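Local coordinates for protein sialyltransferase 0160 (Photobacterium damselae, PDB 4R84) that probably transfers sialic acid from CMP-sialic acid to galactoside acceptors, as an alpha-2,6-sialyltransferase with two Rossmann-like domains of the GT-B type, at residues 348-351 / 352-355; 394-397 / 398-402. All coordinates share one frame; numbering follows the deposited sequence.

Contact 1 (348-351 / 352-355); sequences QQQY and SQSP. With CA (calcium ion), chain F.
Tyr351 O, from the helix, and Ser354 O, from the loop after it, both face one calcium ion, which lies 2.5 Å from Tyr351 O and 2.4 Å from Ser354 O. Two waters join them, and Leu356 O, Asn358 OD1 and Asp401 OD2 bring the ligand count to seven. One of these waters donates to Gln350 O and accepts from Ser354 N, so it ties the two across the turn as well as binding the metal. Gln350 O takes a second bond, i to i+3, from Gln353 N at 3.1 Å; the donor stands well above the carbonyl plane, not on a lone pair. By way of this turn helix 344-353 leads into strand 358-362 of a Rossmann-like domain. Just before it, Ser352 N makes the i to i+4 bond to Gln348 O at 3.3 Å, and another water bridges that carbonyl to Ser352 OG. On the side facing strand 425-427, Gln350 and Gln353 both set CG anti to the carbonyl carbon (chi1 -68° and -82°) and run extended side by side, Gln353 NE2 lying 3.6 Å from Gln350 CG, their amide planes 79° apart; both touch Ile425. The Tyr351 ring points away from the metal and meets Phe403 edge-to-face, its hydroxyl bonding Met441 O.

Contact 2 (394-397 / 398-402); sequences YYLG and KDYDL. With CA (calcium ion), chain F.
Leu396 packs obliquely on the ring of Tyr400, with Leu396 CD1 3.7 Å from Tyr400 CD1 and Leu396 CB equally near Tyr400 CE1. This is the tight half of the contact: both side chains also lean on Phe359, and Leu396 touches Ala387 and Ala447 as well. A water in the plane of the Tyr400 ring, at its edge, closes the pair by joining Leu396 O (2.7 Å) to Tyr400 OH (2.6 Å), while Asn463 ND2 gives that same carbonyl a second partner. The other half is polar and more exposed, though not distant. With CG anti to the backbone N (chi1 179°), Tyr395 reaches forward along the turn: Gly397 N sits over one face of its ring, toward the rim, and Tyr395 OH comes 3.0 Å from Lys398 C. The hydroxyl then makes a weak bond to Asp399 OD1 at 3.2 Å. Lys398, exposed, runs on as an extended chain. Gly397 supplies the backbone bend at phi 116°, where a CB would jam against Leu396 O. Beyond it the chain straightens, and Asp401 OD2 binds calcium at 2.4 Å just as strand 401-405 starts, completing the beta-alpha-beta crossover from strand 358-362 through helix 373-388 in a Rossmann-like domain.

Overall arrangement
Contact 1 comes first along the chain, linking helix 344-353 to the loop before strand 358-362; helix 373-388 follows, and contact 2 then turns the chain into strand 401-405. Each is a local turn, so the two lie in series and neither nest nor cross. Calcium joins them in space, with their centres about 16 Å apart: the metal and two of its waters belong to both, and Ser354 OG makes a probable hydrogen bond to Asp401 OD1 at 2.8 Å. The helix is thereby tied to two neighbouring strands of the four-stranded parallel sheet. The Tyr351 side chain is about 12 Å from the bound CMP-3-fluoro-sialic acid.

Contact 1 (348-351 / 352-355)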
ATOM      1  N   GLN A 348      -7.388 -16.063  15.973  1.00 21.72           N
ATOM      2  CA  GLN A 348      -8.817 -16.003  16.286  1.00 21.70           C
ATOM      3  C   GLN A 348      -9.156 -17.042  17.347  1.00 28.64           C
ATOM      4  O   GLN A 348      -9.891 -16.764  18.303  1.00 28.09           O
ATOM      5  CB  GLN A 348      -9.681 -16.246  15.042  1.00 26.97           C
ATOM      6  CG  GLN A 348      -9.769 -15.067  14.084  1.00 40.64           C
ATOM      7  CD  GLN A 348     -10.576 -15.378  12.825  1.00 55.08           C
ATOM      8  OE1 GLN A 348     -10.419 -16.440  12.214  1.00 54.60           O
ATOM      9  NE2 GLN A 348     -11.437 -14.444  12.431  1.00 52.64           N
ATOM     10  N   GLN A 349      -8.619 -18.243  17.162  1.00 20.79           N
ATOM     11  CA  GLN A 349      -8.859 -19.337  18.101  1.00 26.86           C
ATOM     12  C   GLN A 349      -8.246 -19.008  19.453  1.00 25.87           C
ATOM     13  O   GLN A 349      -8.852 -19.271  20.496  1.00 25.81           O
ATOM     14  CB  GLN A 349      -8.306 -20.652  17.547  1.00 29.56           C
ATOM     15  CG  GLN A 349      -9.125 -21.190  16.351  1.00 43.51           C
ATOM     16  CD  GLN A 349      -8.473 -22.374  15.639  1.00 51.18           C
ATOM     17  OE1 GLN A 349      -7.408 -22.845  16.038  1.00 56.59           O
ATOM     18  NE2 GLN A 349      -9.111 -22.847  14.567  1.00 46.18           N
ATOM     19  N   GLN A 350      -7.053 -18.423  19.437  1.00 23.79           N
ATOM     20  CA  GLN A 350      -6.365 -18.076  20.688  1.00 26.04           C
ATOM     21  C   GLN A 350      -7.071 -16.952  21.452  1.00 24.46           C
ATOM     22  O   GLN A 350      -7.158 -16.988  22.693  1.00 23.50           O
ATOM     23  CB  GLN A 350      -4.906 -17.690  20.404  1.00 26.25           C
ATOM     24  CG  GLN A 350      -4.068 -18.874  19.936  1.00 25.36           C
ATOM     25  CD  GLN A 350      -2.720 -18.480  19.372  1.00 25.32           C
ATOM     26  OE1 GLN A 350      -2.562 -17.410  18.781  1.00 27.16           O
ATOM     27  NE2 GLN A 350      -1.727 -19.339  19.570  1.00 23.31           N
ATOM     28  N   TYR A 351      -7.593 -15.972  20.717  1.00 22.80           N
ATOM     29  CA  TYR A 351      -8.389 -14.892  21.307  1.00 24.16           C
ATOM     30  C   TYR A 351      -9.573 -15.503  22.066  1.00 27.65           C
ATOM     31  O   TYR A 351     -10.000 -14.980  23.094  1.00 24.62           O
ATOM     32  CB  TYR A 351      -8.888 -13.917  20.222  1.00 22.06           C
ATOM     33  CG  TYR A 351      -7.931 -12.813  19.773  1.00 22.26           C
ATOM     34  CD1 TYR A 351      -6.798 -12.483  20.500  1.00 20.11           C
ATOM     35  CD2 TYR A 351      -8.171 -12.113  18.589  1.00 22.46           C
ATOM     36  CE1 TYR A 351      -5.936 -11.468  20.069  1.00 25.84           C
ATOM     37  CE2 TYR A 351      -7.315 -11.110  18.149  1.00 22.99           C
ATOM     38  CZ  TYR A 351      -6.202 -10.794  18.889  1.00 22.02           C
ATOM     39  OH  TYR A 351      -5.373  -9.793  18.448  1.00 22.96           O
ATOM     40  N   SER A 352     -10.117 -16.605  21.553  1.00 26.10           N
ATOM     41  CA  SER A 352     -11.291 -17.225  22.175  1.00 27.60           C
ATOM     42  C   SER A 352     -10.987 -18.354  23.165  1.00 24.84           C
ATOM     43  O   SER A 352     -11.911 -18.893  23.775  1.00 29.86           O
ATOM     44  CB  SER A 352     -12.237 -17.755  21.095  1.00 37.18           C
ATOM     45  OG  SER A 352     -12.876 -16.686  20.421  1.00 41.64           O
ATOM     46  N   GLN A 353      -9.712 -18.698  23.352  1.00 35.67           N
ATOM     47  CA  GLN A 353      -9.324 -19.737  24.322  1.00 32.33           C
ATOM     48  C   GLN A 353      -9.881 -19.466  25.726  1.00 33.24           C
ATOM     49  O   GLN A 353     -10.343 -20.379  26.411  1.00 32.82           O
ATOM     50  CB  GLN A 353      -7.802 -19.860  24.412  1.00 38.69           C
ATOM     51  CG  GLN A 353      -7.171 -20.717  23.331  1.00 39.01           C
ATOM     52  CD  GLN A 353      -5.674 -20.858  23.523  1.00 39.26           C
ATOM     53  OE1 GLN A 353      -5.147 -20.562  24.596  1.00 35.45           O
ATOM     54  NE2 GLN A 353      -4.978 -21.286  22.475  1.00 38.39           N
ATOM     55  N   SER A 354      -9.788 -18.210  26.149  1.00 30.99           N
ATOM     56  CA  SER A 354     -10.313 -17.744  27.435  1.00 32.59           C
ATOM     57  C   SER A 354     -11.357 -16.651  27.181  1.00 32.46           C
ATOM     58  O   SER A 354     -11.223 -15.872  26.250  1.00 26.86           O
ATOM     59  CB  SER A 354      -9.180 -17.224  28.320  1.00 32.38           C
ATOM     60  OG  SER A 354      -9.664 -16.415  29.385  1.00 34.99           O
ATOM     61  N   PRO A 355     -12.409 -16.583  28.010  1.00 34.92           N
ATOM     62  CA  PRO A 355     -13.456 -15.597  27.712  1.00 31.53           C
ATOM     63  C   PRO A 355     -13.062 -14.151  28.059  1.00 29.72           C
ATOM     64  O   PRO A 355     -13.807 -13.229  27.729  1.00 36.56           O
ATOM     65  CB  PRO A 355     -14.626 -16.071  28.573  1.00 29.34           C
ATOM     66  CG  PRO A 355     -13.961 -16.730  29.737  1.00 36.08           C
ATOM     67  CD  PRO A 355     -12.750 -17.421  29.169  1.00 32.63           C
TER
HETATM   68 CA    CA F 502      -9.796 -14.092  25.391  1.00 27.79          CA
HETATM   69  O   HOH W   1     -11.800 -15.110  18.072  1.00 38.28           O
HETATM   70  O   HOH W   2      -7.936 -15.882  25.056  1.00 23.19           O
HETATM   71  O   HOH W   3     -11.672 -13.203  24.335  1.00 28.09           O

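Contact 2 (394-397 / 398-402)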
ATOM      1  N   TYR A 394      -0.862   2.112  36.720  1.00 39.16           N
ATOM      2  CA  TYR A 394      -0.876   1.901  35.280  1.00 39.13           C
ATOM      3  C   TYR A 394      -1.540   0.585  34.904  1.00 32.90           C
ATOM      4  O   TYR A 394      -1.349   0.064  33.804  1.00 33.73           O
ATOM      5  CB  TYR A 394       0.553   1.966  34.754  1.00 38.55           C
ATOM      6  CG  TYR A 394       1.238   3.190  35.296  1.00 51.91           C
ATOM      7  CD1 TYR A 394       0.952   4.454  34.793  1.00 50.49           C
ATOM      8  CD2 TYR A 394       2.163   3.085  36.329  1.00 63.54           C
ATOM      9  CE1 TYR A 394       1.566   5.581  35.308  1.00 55.64           C
ATOM     10  CE2 TYR A 394       2.787   4.206  36.847  1.00 65.24           C
ATOM     11  CZ  TYR A 394       2.487   5.449  36.332  1.00 60.52           C
ATOM     12  OH  TYR A 394       3.109   6.560  36.847  1.00 59.89           O
ATOM     13  N   TYR A 395      -2.338   0.067  35.825  1.00 28.23           N
ATOM     14  CA  TYR A 395      -3.190  -1.083  35.568  1.00 28.02           C
ATOM     15  C   TYR A 395      -3.995  -0.838  34.299  1.00 27.55           C
ATOM     16  O   TYR A 395      -4.451   0.279  34.058  1.00 25.18           O
ATOM     17  CB  TYR A 395      -4.103  -1.307  36.775  1.00 23.72           C
ATOM     18  CG  TYR A 395      -5.094  -2.450  36.690  1.00 27.14           C
ATOM     19  CD1 TYR A 395      -4.696  -3.725  36.318  1.00 32.00           C
ATOM     20  CD2 TYR A 395      -6.419  -2.264  37.064  1.00 31.10           C
ATOM     21  CE1 TYR A 395      -5.600  -4.769  36.269  1.00 28.35           C
ATOM     22  CE2 TYR A 395      -7.322  -3.300  37.028  1.00 29.74           C
ATOM     23  CZ  TYR A 395      -6.912  -4.549  36.632  1.00 33.63           C
ATOM     24  OH  TYR A 395      -7.820  -5.584  36.590  1.00 36.42           O
ATOM     25  N   LEU A 396      -4.112  -1.859  33.456  1.00 25.68           N
ATOM     26  CA  LEU A 396      -4.853  -1.714  32.198  1.00 23.39           C
ATOM     27  C   LEU A 396      -6.312  -1.336  32.437  1.00 29.49           C
ATOM     28  O   LEU A 396      -6.969  -0.817  31.541  1.00 33.35           O
ATOM     29  CB  LEU A 396      -4.778  -3.005  31.366  1.00 26.40           C
ATOM     30  CG  LEU A 396      -3.442  -3.457  30.763  1.00 31.19           C
ATOM     31  CD1 LEU A 396      -3.598  -4.846  30.178  1.00 38.60           C
ATOM     32  CD2 LEU A 396      -2.959  -2.503  29.673  1.00 28.46           C
ATOM     33  N   GLY A 397      -6.825  -1.616  33.638  1.00 30.30           N
ATOM     34  CA  GLY A 397      -8.185  -1.240  34.003  1.00 37.22           C
ATOM     35  C   GLY A 397      -9.140  -2.395  34.280  1.00 36.08           C
ATOM     36  O   GLY A 397     -10.168  -2.232  34.941  1.00 32.91           O
ATOM     37  N   LYS A 398      -8.811  -3.566  33.755  1.00 30.38           N
ATOM     38  CA  LYS A 398      -9.576  -4.778  34.024  1.00 34.98           C
ATOM     39  C   LYS A 398      -8.714  -5.998  33.715  1.00 27.61           C
ATOM     40  O   LYS A 398      -7.565  -5.852  33.314  1.00 26.99           O
ATOM     41  CB  LYS A 398     -10.880  -4.796  33.226  1.00 37.20           C
ATOM     42  CG  LYS A 398     -10.739  -4.473  31.767  1.00 35.50           C
ATOM     43  CD  LYS A 398     -12.103  -4.448  31.107  1.00 39.91           C
ATOM     44  CE  LYS A 398     -12.036  -3.896  29.707  1.00 48.62           C
ATOM     45  NZ  LYS A 398     -13.385  -3.885  29.077  1.00 55.33           N
ATOM     46  N   ASP A 399      -9.243  -7.193  33.953  1.00 31.18           N
ATOM     47  CA  ASP A 399      -8.494  -8.418  33.679  1.00 28.73           C
ATOM     48  C   ASP A 399      -8.508  -8.747  32.197  1.00 29.94           C
ATOM     49  O   ASP A 399      -9.575  -8.804  31.594  1.00 26.92           O
ATOM     50  CB  ASP A 399      -9.058  -9.589  34.488  1.00 27.71           C
ATOM     51  CG  ASP A 399      -8.960  -9.357  35.981  1.00 45.20           C
ATOM     52  OD1 ASP A 399      -7.928  -8.800  36.423  1.00 46.92           O
ATOM     53  OD2 ASP A 399      -9.918  -9.713  36.704  1.00 56.30           O
ATOM     54  N   TYR A 400      -7.322  -8.963  31.624  1.00 26.19           N
ATOM     55  CA  TYR A 400      -7.196  -9.372  30.224  1.00 25.17           C
ATOM     56  C   TYR A 400      -6.421 -10.681  30.089  1.00 27.41           C
ATOM     57  O   TYR A 400      -5.560 -10.996  30.918  1.00 28.28           O
ATOM     58  CB  TYR A 400      -6.450  -8.309  29.420  1.00 23.15           C
ATOM     59  CG  TYR A 400      -7.165  -7.000  29.202  1.00 21.57           C
ATOM     60  CD1 TYR A 400      -7.072  -5.983  30.149  1.00 21.68           C
ATOM     61  CD2 TYR A 400      -7.874  -6.749  28.032  1.00 24.81           C
ATOM     62  CE1 TYR A 400      -7.692  -4.760  29.955  1.00 22.19           C
ATOM     63  CE2 TYR A 400      -8.514  -5.530  27.830  1.00 24.64           C
ATOM     64  CZ  TYR A 400      -8.410  -4.539  28.791  1.00 27.43           C
ATOM     65  OH  TYR A 400      -9.028  -3.323  28.598  1.00 26.67           O
ATOM     66  N   ASP A 401      -6.701 -11.426  29.027  1.00 24.16           N
ATOM     67  CA  ASP A 401      -5.788 -12.468  28.580  1.00 24.08           C
ATOM     68  C   ASP A 401      -4.557 -11.826  27.946  1.00 24.70           C
ATOM     69  O   ASP A 401      -4.687 -10.888  27.146  1.00 22.94           O
ATOM     70  CB  ASP A 401      -6.462 -13.398  27.573  1.00 26.34           C
ATOM     71  CG  ASP A 401      -7.606 -14.171  28.171  1.00 32.28           C
ATOM     72  OD1 ASP A 401      -7.501 -14.572  29.358  1.00 27.72           O
ATOM     73  OD2 ASP A 401      -8.595 -14.403  27.445  1.00 24.42           O
ATOM     74  N   LEU A 402      -3.374 -12.330  28.291  1.00 22.76           N
ATOM     75  CA  LEU A 402      -2.116 -11.749  27.822  1.00 26.77           C
ATOM     76  C   LEU A 402      -1.612 -12.380  26.531  1.00 23.01           C
ATOM     77  O   LEU A 402      -1.563 -13.603  26.381  1.00 24.16           O
ATOM     78  CB  LEU A 402      -1.009 -11.830  28.885  1.00 31.11           C
ATOM     79  CG  LEU A 402      -1.038 -10.922  30.130  1.00 35.94           C
ATOM     80  CD1 LEU A 402      -2.390 -10.813  30.809  1.00 48.07           C
ATOM     81  CD2 LEU A 402       0.030 -11.383  31.112  1.00 45.31           C
TER
HETATM   82 CA    CA F 502      -9.796 -14.092  25.391  1.00 27.79          CA
HETATM   83  O   HOH W   4      -9.352  -1.375  30.301  1.00 29.81           O
HETATM   84  O   HOH W   3     -11.672 -13.203  24.335  1.00 28.09           O
HETATM   85  O   HOH W   2      -7.936 -15.882  25.056  1.00 23.19           O